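Local coordinates for putative GH105 family protein (PDB 3QWT), which is of unproven function but, as a putative member of glycoside hydrolase family 105 with an alpha/alpha toroid fold, probably hydrolyses unsaturated uronyl saccharides, at residues H19-I30 with L373-F381; H163-L171 with W213-G221. One frame throughout, in Å; residues are numbered along the deposited sequence.

Interaction 1. Residues H19-I30 with L373-F381; sequences HFIARDELKALI and LTEYLRNYF
The Y380 ring lies against the imidazole of H19 in a face-to-face stack, Y380 CE2 lying over the rim of the H19 ring, with centroids 3.9 Å apart and planes 27° from parallel. The stack sits where the alpha/alpha toroid is closed by the packing of helix 23-37 on helix 363-377, the first and last helices of the chain. Within it Y380 CE2 comes nearest to H19 ND1, at 3.2 Å. Round the rest of the Y380 ring, L26 CD1 reaches CE1 obliquely, and R23 CB lies 3.4 Å from Y380 CD2, the two side chains sliding past each other in opposite directions. The Y376 ring meets the same L26 CD1 in its plane, at the CD1 edge, while its OH lies at the rim of the F20 ring, near that ring's plane. The helices run antiparallel, with A22 as N-cap of the first, the short segments crossing at -159° with axes 10.5 Å apart. Further along, L377 sits knob-into-hole among R23, L26, K27 and I30. Its CD1 meets I30 CD1 at 3.8 Å and its CD2 turns to R23 CG and L26 CB. At the far end L373 fits between L26, L29 and I30. Helix 318-330 borders one flank, where Y376 OH is hydrogen-bonded to E322. The guanidinium of R23 leads away from the core, bonding to F100 O of the second subunit and forming a salt bridge with D24. With CG beside its backbone N (chi1 -63°), Y380 swings its ring in against the opposite segment, and its hydroxyl donates to I21 O, the OH-to-O distance being 2.6 Å.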
loop_
_atom_site.group_PDB
_atom_site.type_symbol
_atom_site.label_atom_id
_atom_site.label_comp_id
_atom_site.label_asym_id
_atom_site.label_seq_id
_atom_site.Cartn_x
_atom_site.Cartn_y
_atom_site.Cartn_z
ATOM N N HIS A 19 9.109 -45.896 17.438
ATOM C CA HIS A 19 9.907 -45.112 18.358
ATOM C C HIS A 19 10.799 -46.015 19.181
ATOM O O HIS A 19 10.328 -46.813 19.995
ATOM C CB HIS A 19 9.023 -44.261 19.261
ATOM C CG HIS A 19 8.307 -43.167 18.534
ATOM N ND1 HIS A 19 7.051 -42.728 18.894
ATOM C CD2 HIS A 19 8.669 -42.428 17.458
ATOM C CE1 HIS A 19 6.672 -41.766 18.076
ATOM N NE2 HIS A 19 7.637 -41.562 17.198
ATOM N N PHE A 20 12.099 -45.891 18.960
ATOM C CA PHE A 20 13.042 -46.690 19.710
ATOM C C PHE A 20 13.049 -46.245 21.166
ATOM O O PHE A 20 13.367 -47.026 22.055
ATOM C CB PHE A 20 14.438 -46.624 19.085
ATOM C CG PHE A 20 15.179 -45.349 19.357
ATOM C CD1 PHE A 20 16.094 -45.278 20.384
ATOM C CD2 PHE A 20 14.989 -44.241 18.566
ATOM C CE1 PHE A 20 16.787 -44.126 20.623
ATOM C CE2 PHE A 20 15.689 -43.086 18.802
ATOM C CZ PHE A 20 16.587 -43.027 19.828
ATOM N N ILE A 21 12.669 -44.994 21.407
ATOM C CA ILE A 21 12.630 -44.472 22.770
ATOM C C ILE A 21 11.319 -43.730 22.989
ATOM O O ILE A 21 10.861 -43.011 22.105
ATOM C CB ILE A 21 13.846 -43.556 23.035
ATOM C CG1 ILE A 21 13.872 -43.083 24.484
ATOM C CG2 ILE A 21 13.892 -42.384 22.032
ATOM C CD1 ILE A 21 14.931 -42.039 24.750
ATOM N N ALA A 22 10.685 -43.911 24.142
ATOM C CA ALA A 22 9.358 -43.327 24.330
ATOM C C ALA A 22 9.409 -41.843 24.652
ATOM O O ALA A 22 10.365 -41.365 25.260
ATOM C CB ALA A 22 8.568 -44.068 25.370
ATOM N N ARG A 23 8.368 -41.121 24.235
ATOM C CA ARG A 23 8.318 -39.687 24.441
ATOM C C ARG A 23 8.773 -39.267 25.835
ATOM O O ARG A 23 9.653 -38.418 25.984
ATOM C CB ARG A 23 6.915 -39.119 24.194
ATOM C CG ARG A 23 6.901 -37.574 24.257
ATOM C CD ARG A 23 5.519 -36.977 24.210
ATOM N NE ARG A 23 4.728 -37.404 25.355
ATOM C CZ ARG A 23 3.464 -37.056 25.558
ATOM N NH1 ARG A 23 2.844 -36.260 24.696
ATOM N NH2 ARG A 23 2.825 -37.503 26.627
ATOM N N ASP A 24 8.157 -39.835 26.858
ATOM C CA ASP A 24 8.414 -39.356 28.210
ATOM C C ASP A 24 9.784 -39.767 28.729
ATOM O O ASP A 24 10.342 -39.137 29.621
ATOM C CB ASP A 24 7.265 -39.733 29.142
ATOM C CG ASP A 24 5.972 -39.008 28.760
ATOM O OD1 ASP A 24 6.064 -37.879 28.229
ATOM O OD2 ASP A 24 4.870 -39.554 28.966
ATOM N N GLU A 25 10.347 -40.792 28.112
ATOM C CA GLU A 25 11.717 -41.181 28.375
ATOM C C GLU A 25 12.624 -40.069 27.862
ATOM O O GLU A 25 13.554 -39.635 28.542
ATOM C CB GLU A 25 12.016 -42.490 27.645
ATOM C CG GLU A 25 13.214 -43.259 28.159
ATOM C CD GLU A 25 13.256 -44.681 27.612
ATOM O OE1 GLU A 25 12.662 -44.942 26.539
ATOM O OE2 GLU A 25 13.868 -45.544 28.266
ATOM N N LEU A 26 12.344 -39.607 26.649
ATOM C CA LEU A 26 13.074 -38.482 26.079
ATOM C C LEU A 26 13.059 -37.272 27.017
ATOM O O LEU A 26 14.103 -36.697 27.336
ATOM C CB LEU A 26 12.472 -38.102 24.736
ATOM C CG LEU A 26 13.266 -38.588 23.541
ATOM C CD1 LEU A 26 12.387 -38.569 22.303
ATOM C CD2 LEU A 26 14.492 -37.713 23.368
ATOM N N LYS A 27 11.871 -36.885 27.459
ATOM C CA LYS A 27 11.768 -35.747 28.363
ATOM C C LYS A 27 12.603 -35.959 29.635
ATOM O O LYS A 27 13.313 -35.050 30.086
ATOM C CB LYS A 27 10.309 -35.466 28.711
ATOM C CG LYS A 27 9.476 -35.002 27.554
ATOM C CD LYS A 27 8.162 -34.466 28.076
ATOM C CE LYS A 27 7.311 -33.865 26.980
ATOM N NZ LYS A 27 5.968 -33.494 27.509
ATOM N N ALA A 28 12.526 -37.158 30.205
ATOM C CA ALA A 28 13.290 -37.443 31.417
ATOM C C ALA A 28 14.793 -37.316 31.167
ATOM O O ALA A 28 15.532 -36.856 32.030
ATOM C CB ALA A 28 12.943 -38.818 31.963
ATOM N N LEU A 29 15.237 -37.711 29.976
ATOM C CA LEU A 29 16.636 -37.565 29.581
ATOM C C LEU A 29 17.019 -36.076 29.513
ATOM O O LEU A 29 18.043 -35.641 30.050
ATOM C CB LEU A 29 16.847 -38.237 28.223
ATOM C CG LEU A 29 18.260 -38.564 27.735
ATOM C CD1 LEU A 29 19.013 -39.427 28.740
ATOM C CD2 LEU A 29 18.181 -39.269 26.395
ATOM N N ILE A 30 16.181 -35.287 28.857
ATOM C CA ILE A 30 16.436 -33.860 28.774
ATOM C C ILE A 30 16.550 -33.262 30.175
ATOM O O ILE A 30 17.484 -32.516 30.458
ATOM C CB ILE A 30 15.373 -33.168 27.944
ATOM C CG1 ILE A 30 15.429 -33.727 26.520
ATOM C CG2 ILE A 30 15.603 -31.661 27.945
ATOM C CD1 ILE A 30 14.316 -33.272 25.606
ATOM N N LEU A 373 17.643 -33.136 20.826
ATOM C CA LEU A 373 16.646 -34.009 21.423
ATOM C C LEU A 373 15.277 -33.325 21.418
ATOM O O LEU A 373 14.241 -33.991 21.289
ATOM C CB LEU A 373 17.055 -34.488 22.827
ATOM C CG LEU A 373 18.234 -35.463 22.906
ATOM C CD1 LEU A 373 18.604 -35.760 24.360
ATOM C CD2 LEU A 373 17.929 -36.747 22.166
ATOM N N THR A 374 15.264 -31.999 21.514
ATOM C CA THR A 374 13.997 -31.260 21.469
ATOM C C THR A 374 13.378 -31.264 20.085
ATOM O O THR A 374 12.167 -31.416 19.927
ATOM C CB THR A 374 14.156 -29.820 21.940
ATOM O OG1 THR A 374 14.588 -29.815 23.305
ATOM C CG2 THR A 374 12.829 -29.092 21.835
ATOM N N GLU A 375 14.212 -31.089 19.071
ATOM C CA GLU A 375 13.737 -31.190 17.708
ATOM C C GLU A 375 13.216 -32.618 17.463
ATOM O O GLU A 375 12.214 -32.818 16.769
ATOM C CB GLU A 375 14.845 -30.783 16.726
ATOM C CG GLU A 375 14.501 -30.972 15.250
ATOM C CD GLU A 375 13.364 -30.079 14.742
ATOM O OE1 GLU A 375 13.251 -28.932 15.189
ATOM O OE2 GLU A 375 12.589 -30.520 13.866
ATOM N N TYR A 376 13.870 -33.608 18.062
ATOM C CA TYR A 376 13.448 -34.993 17.875
ATOM C C TYR A 376 12.086 -35.261 18.527
ATOM O O TYR A 376 11.302 -36.087 18.038
ATOM C CB TYR A 376 14.501 -35.952 18.419
ATOM C CG TYR A 376 14.298 -37.397 17.994
ATOM C CD1 TYR A 376 13.892 -38.365 18.915
ATOM C CD2 TYR A 376 14.520 -37.794 16.678
ATOM C CE1 TYR A 376 13.711 -39.670 18.544
ATOM C CE2 TYR A 376 14.341 -39.120 16.293
ATOM C CZ TYR A 376 13.935 -40.050 17.235
ATOM O OH TYR A 376 13.747 -41.371 16.881
ATOM N N LEU A 377 11.809 -34.548 19.620
ATOM C CA LEU A 377 10.512 -34.616 20.287
ATOM C C LEU A 377 9.360 -34.219 19.374
ATOM O O LEU A 377 8.230 -34.658 19.577
ATOM C CB LEU A 377 10.487 -33.741 21.545
ATOM C CG LEU A 377 10.872 -34.462 22.847
ATOM C CD1 LEU A 377 10.861 -33.494 24.013
ATOM C CD2 LEU A 377 9.954 -35.649 23.137
ATOM N N ARG A 378 9.629 -33.385 18.376
ATOM C CA ARG A 378 8.566 -32.993 17.448
ATOM C C ARG A 378 7.997 -34.207 16.728
ATOM O O ARG A 378 6.826 -34.220 16.366
ATOM C CB ARG A 378 9.035 -31.934 16.450
ATOM C CG ARG A 378 9.239 -30.554 17.067
ATOM C CD ARG A 378 9.570 -29.534 15.991
ATOM N NE ARG A 378 8.395 -29.167 15.203
ATOM C CZ ARG A 378 7.495 -28.263 15.589
ATOM N NH1 ARG A 378 6.450 -27.975 14.817
ATOM N NH2 ARG A 378 7.643 -27.646 16.756
ATOM N N ASN A 379 8.823 -35.230 16.540
ATOM C CA ASN A 379 8.336 -36.520 16.033
ATOM C C ASN A 379 7.267 -37.184 16.910
ATOM O O ASN A 379 6.625 -38.145 16.485
ATOM C CB ASN A 379 9.491 -37.499 15.809
ATOM C CG ASN A 379 10.274 -37.190 14.557
ATOM O OD1 ASN A 379 9.782 -36.522 13.658
ATOM N ND2 ASN A 379 11.501 -37.684 14.490
ATOM N N TYR A 380 7.070 -36.679 18.125
ATOM C CA TYR A 380 6.064 -37.264 19.009
ATOM C C TYR A 380 4.777 -36.454 19.069
ATOM O O TYR A 380 3.944 -36.663 19.949
ATOM C CB TYR A 380 6.634 -37.505 20.408
ATOM C CG TYR A 380 7.756 -38.496 20.386
ATOM C CD1 TYR A 380 8.977 -38.165 19.822
ATOM C CD2 TYR A 380 7.594 -39.779 20.900
ATOM C CE1 TYR A 380 10.008 -39.075 19.777
ATOM C CE2 TYR A 380 8.619 -40.696 20.856
ATOM C CZ TYR A 380 9.827 -40.339 20.294
ATOM O OH TYR A 380 10.867 -41.233 20.240
ATOM N N PHE A 381 4.629 -35.510 18.145
ATOM C CA PHE A 381 3.348 -34.857 17.941
ATOM C C PHE A 381 2.706 -35.536 16.748
ATOM O O PHE A 381 3.399 -35.835 15.763
ATOM C CB PHE A 381 3.535 -33.369 17.664
ATOM C CG PHE A 381 4.107 -32.616 18.823
ATOM C CD1 PHE A 381 3.324 -32.318 19.923
ATOM C CD2 PHE A 381 5.426 -32.212 18.814
ATOM C CE1 PHE A 381 3.849 -31.618 20.992
ATOM C CE2 PHE A 381 5.956 -31.520 19.872
ATOM C CZ PHE A 381 5.169 -31.220 20.968
ATOM O OXT PHE A 381 1.503 -35.802 16.748
#

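Interaction 2. Residues H163-L171 with W213-G221; sequences HQQMWDDTL and WFHGWSYDG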
loop_
_atom_site.group_PDB
_atom_site.type_symbol
_atom_site.label_atom_id
_atom_site.label_comp_id
_atom_site.label_asym_id
_atom_site.label_seq_id
_atom_site.Cartn_x
_atom_site.Cartn_y
_atom_site.Cartn_z
ATOM N N HIS A 163 43.278 -10.642 14.954
ATOM C CA HIS A 163 43.282 -9.691 13.864
ATOM C C HIS A 163 42.990 -10.370 12.525
ATOM O O HIS A 163 43.525 -11.444 12.217
ATOM C CB HIS A 163 44.624 -8.965 13.814
ATOM C CG HIS A 163 44.598 -7.731 12.976
ATOM N ND1 HIS A 163 43.778 -6.660 13.261
ATOM C CD2 HIS A 163 45.269 -7.405 11.847
ATOM C CE1 HIS A 163 43.952 -5.722 12.348
ATOM N NE2 HIS A 163 44.851 -6.151 11.477
ATOM N N GLN A 164 42.109 -9.747 11.747
ATOM C CA GLN A 164 41.845 -10.174 10.370
ATOM C C GLN A 164 41.261 -11.582 10.196
ATOM O O GLN A 164 41.171 -12.061 9.071
ATOM C CB GLN A 164 43.121 -10.057 9.530
ATOM C CG GLN A 164 43.557 -8.633 9.265
ATOM C CD GLN A 164 42.695 -7.945 8.222
ATOM O OE1 GLN A 164 41.475 -8.108 8.191
ATOM N NE2 GLN A 164 43.332 -7.180 7.353
ATOM N N GLN A 165 40.870 -12.240 11.286
ATOM C CA GLN A 165 40.348 -13.613 11.201
ATOM C C GLN A 165 38.823 -13.674 11.225
ATOM O O GLN A 165 38.165 -12.883 11.936
ATOM C CB GLN A 165 40.863 -14.482 12.355
ATOM C CG GLN A 165 42.358 -14.676 12.429
ATOM C CD GLN A 165 42.740 -15.573 13.608
ATOM O OE1 GLN A 165 41.936 -16.393 14.051
ATOM N NE2 GLN A 165 43.957 -15.416 14.119
HETATM N N MSE A 166 38.283 -14.634 10.465
HETATM C CA MSE A 166 36.856 -14.977 10.473
HETATM C C MSE A 166 36.704 -16.469 10.801
HETATM O O MSE A 166 37.410 -17.307 10.235
HETATM C CB MSE A 166 36.215 -14.663 9.119
HETATM C CG MSE A 166 36.161 -13.174 8.776
HETATM SE SE MSE A 166 35.344 -12.701 7.042
HETATM C CE MSE A 166 33.472 -13.243 7.350
ATOM N N TRP A 167 35.804 -16.805 11.721
ATOM C CA TRP A 167 35.607 -18.214 12.093
ATOM C C TRP A 167 34.174 -18.669 11.858
ATOM O O TRP A 167 33.246 -17.853 11.912
ATOM C CB TRP A 167 35.912 -18.443 13.582
ATOM C CG TRP A 167 37.293 -18.101 14.036
ATOM C CD1 TRP A 167 38.211 -17.345 13.382
ATOM C CD2 TRP A 167 37.906 -18.508 15.264
ATOM N NE1 TRP A 167 39.361 -17.250 14.128
ATOM C CE2 TRP A 167 39.197 -17.950 15.291
ATOM C CE3 TRP A 167 37.486 -19.289 16.342
ATOM C CZ2 TRP A 167 40.086 -18.156 16.355
ATOM C CZ3 TRP A 167 38.362 -19.485 17.406
ATOM C CH2 TRP A 167 39.652 -18.925 17.398
ATOM N N ASP A 168 33.988 -19.975 11.655
ATOM C CA ASP A 168 32.645 -20.562 11.678
ATOM C C ASP A 168 31.806 -20.048 12.867
ATOM O O ASP A 168 30.667 -19.641 12.703
ATOM C CB ASP A 168 32.726 -22.080 11.812
ATOM C CG ASP A 168 33.608 -22.735 10.739
ATOM O OD1 ASP A 168 33.994 -22.074 9.757
ATOM O OD2 ASP A 168 33.910 -23.929 10.881
ATOM N N ASP A 169 32.395 -20.124 14.057
ATOM C CA ASP A 169 31.709 -19.933 15.322
ATOM C C ASP A 169 30.994 -18.566 15.369
ATOM O O ASP A 169 29.971 -18.397 16.034
ATOM C CB ASP A 169 32.711 -20.071 16.492
ATOM C CG ASP A 169 33.548 -21.385 16.427
ATOM O OD1 ASP A 169 33.419 -22.250 17.330
ATOM O OD2 ASP A 169 34.341 -21.556 15.475
ATOM N N THR A 170 31.540 -17.590 14.662
ATOM C CA THR A 170 30.939 -16.272 14.636
ATOM C C THR A 170 29.487 -16.383 14.216
ATOM O O THR A 170 28.666 -15.635 14.701
ATOM C CB THR A 170 31.690 -15.341 13.691
ATOM O OG1 THR A 170 33.047 -15.239 14.127
ATOM C CG2 THR A 170 31.064 -13.959 13.666
ATOM N N LEU A 171 29.156 -17.332 13.340
ATOM C CA LEU A 171 27.778 -17.355 12.840
ATOM C C LEU A 171 26.780 -17.658 13.950
ATOM O O LEU A 171 25.655 -17.157 13.926
ATOM C CB LEU A 171 27.598 -18.285 11.627
ATOM C CG LEU A 171 28.210 -17.723 10.332
ATOM C CD1 LEU A 171 28.467 -18.816 9.310
ATOM C CD2 LEU A 171 27.340 -16.617 9.726
ATOM N N TRP A 213 32.892 -27.280 5.682
ATOM C CA TRP A 213 33.494 -25.967 5.908
ATOM C C TRP A 213 34.860 -26.010 6.594
ATOM O O TRP A 213 35.139 -26.897 7.399
ATOM C CB TRP A 213 32.572 -25.117 6.778
ATOM C CG TRP A 213 31.402 -24.530 6.061
ATOM C CD1 TRP A 213 30.552 -25.167 5.215
ATOM C CD2 TRP A 213 30.927 -23.185 6.178
ATOM N NE1 TRP A 213 29.579 -24.289 4.770
ATOM C CE2 TRP A 213 29.790 -23.070 5.352
ATOM C CE3 TRP A 213 31.366 -22.062 6.888
ATOM C CZ2 TRP A 213 29.078 -21.872 5.222
ATOM C CZ3 TRP A 213 30.662 -20.875 6.766
ATOM C CH2 TRP A 213 29.528 -20.786 5.928
ATOM N N PHE A 214 35.696 -25.021 6.298
ATOM C CA PHE A 214 36.930 -24.847 7.037
ATOM C C PHE A 214 36.682 -24.081 8.331
ATOM O O PHE A 214 35.815 -23.202 8.393
ATOM C CB PHE A 214 37.959 -24.126 6.174
ATOM C CG PHE A 214 38.378 -24.917 4.969
ATOM C CD1 PHE A 214 39.013 -26.134 5.121
ATOM C CD2 PHE A 214 38.111 -24.459 3.692
ATOM C CE1 PHE A 214 39.393 -26.881 3.998
ATOM C CE2 PHE A 214 38.488 -25.203 2.575
ATOM C CZ PHE A 214 39.127 -26.412 2.734
ATOM N N HIS A 215 37.450 -24.392 9.360
ATOM C CA HIS A 215 37.243 -23.724 10.639
ATOM C C HIS A 215 37.447 -22.209 10.545
ATOM O O HIS A 215 36.568 -21.436 10.938
ATOM C CB HIS A 215 38.127 -24.314 11.747
ATOM C CG HIS A 215 37.861 -23.720 13.093
ATOM N ND1 HIS A 215 38.772 -23.772 14.126
ATOM C CD2 HIS A 215 36.781 -23.056 13.570
ATOM C CE1 HIS A 215 38.262 -23.163 15.185
ATOM N NE2 HIS A 215 37.057 -22.723 14.874
ATOM N N GLY A 216 38.596 -21.788 10.019
ATOM C CA GLY A 216 38.931 -20.376 9.987
ATOM C C GLY A 216 39.487 -19.832 8.680
ATOM O O GLY A 216 39.910 -20.583 7.788
ATOM N N TRP A 217 39.485 -18.500 8.595
ATOM C CA TRP A 217 40.034 -17.745 7.473
ATOM C C TRP A 217 40.748 -16.510 8.008
ATOM O O TRP A 217 40.273 -15.858 8.948
ATOM C CB TRP A 217 38.912 -17.301 6.520
ATOM C CG TRP A 217 39.321 -16.202 5.575
ATOM C CD1 TRP A 217 39.089 -14.868 5.724
ATOM C CD2 TRP A 217 40.043 -16.345 4.347
ATOM N NE1 TRP A 217 39.621 -14.174 4.667
ATOM C CE2 TRP A 217 40.219 -15.061 3.812
ATOM C CE3 TRP A 217 40.574 -17.438 3.656
ATOM C CZ2 TRP A 217 40.884 -14.839 2.610
ATOM C CZ3 TRP A 217 41.238 -17.215 2.468
ATOM C CH2 TRP A 217 41.389 -15.928 1.957
ATOM N N SER A 218 41.872 -16.167 7.399
ATOM C CA SER A 218 42.542 -14.930 7.760
ATOM C C SER A 218 42.842 -14.059 6.548
ATOM O O SER A 218 43.340 -14.537 5.526
ATOM C CB SER A 218 43.832 -15.203 8.525
ATOM O OG SER A 218 44.472 -13.975 8.810
ATOM N N TYR A 219 42.539 -12.773 6.672
ATOM C CA TYR A 219 42.835 -11.841 5.597
ATOM C C TYR A 219 44.295 -11.416 5.643
ATOM O O TYR A 219 44.798 -10.766 4.729
ATOM C CB TYR A 219 41.908 -10.632 5.650
ATOM C CG TYR A 219 40.592 -10.850 4.923
ATOM C CD1 TYR A 219 39.389 -10.825 5.603
ATOM C CD2 TYR A 219 40.565 -11.080 3.558
ATOM C CE1 TYR A 219 38.189 -11.015 4.941
ATOM C CE2 TYR A 219 39.378 -11.267 2.889
ATOM C CZ TYR A 219 38.190 -11.234 3.587
ATOM O OH TYR A 219 37.004 -11.433 2.929
ATOM N N ASP A 220 44.977 -11.794 6.715
ATOM C CA ASP A 220 46.402 -11.583 6.790
ATOM C C ASP A 220 47.061 -12.835 6.222
ATOM O O ASP A 220 47.395 -13.762 6.948
ATOM C CB ASP A 220 46.819 -11.307 8.228
ATOM C CG ASP A 220 48.322 -11.228 8.395
ATOM O OD1 ASP A 220 49.037 -11.186 7.367
ATOM O OD2 ASP A 220 48.786 -11.206 9.556
ATOM N N GLY A 221 47.197 -12.870 4.903
ATOM C CA GLY A 221 47.795 -14.008 4.232
ATOM C C GLY A 221 46.785 -14.768 3.396
ATOM O O GLY A 221 47.148 -15.693 2.683
#
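M166 and W217 face each other as the hydrogen-bonded pair of a two-stranded antiparallel sheet, flanked by the non-hydrogen-bonded pairs Q165-S218 and W167-G216. It joins the connection before helix 170-184 to the one after helix 188-205 in the toroid, beside a glycerol near D169. M166 N reaches W217 O at 2.8 Å, and W217 N returns the bond to M166 O. The tight, buried end follows W167 in a type I turn. There D168 N bonds to H215 O, and L171 CD1 reaches W213 CZ3 at 3.9 Å, the two side chains crossing at about a right angle. On one face the W167 indole donates in plane to Q165 OE1 and stacks on H155. The other carries the selenomethionine M166, whose SE lies 3.9 Å from Y219 CE1, an oblique Met-aromatic contact. Q164, its NE2 bonded to D149, crosses Y219, with Q164 OE1 3.6 Å from Y219 CB. Toward exposed H163 and D220 the contact thins. Both ring nitrogens of H215 are engaged, ND1 by Y354 OH and NE2 by D169 OD2. D169 OD1 accepts from W236 NE1; the bent bond (137°) from H215 NE2 meets D169 OD2 on its syn side at 3.0 Å, 22° out of the carboxylate plane.

Interactions 1 and 2 lie on opposite sides of the chain's centre, their own centres 36 Å apart and their nearest atoms about 17 Å apart, so neither touches the other. Along the sequence, however, 163-171 and 213-221 are nested inside the loop that 19-30 and 373-381 close: the terminal helices join the ends of the toroid, while the small sheet ties together two connections within it. A bound glycerol, probably from the crystallisation liquor, lies about 3 Å from the side chain of D169, consistent with a pocket beside interaction 2. Interaction 1 instead borders the second subunit, through R23, R378 and the C-terminal F381.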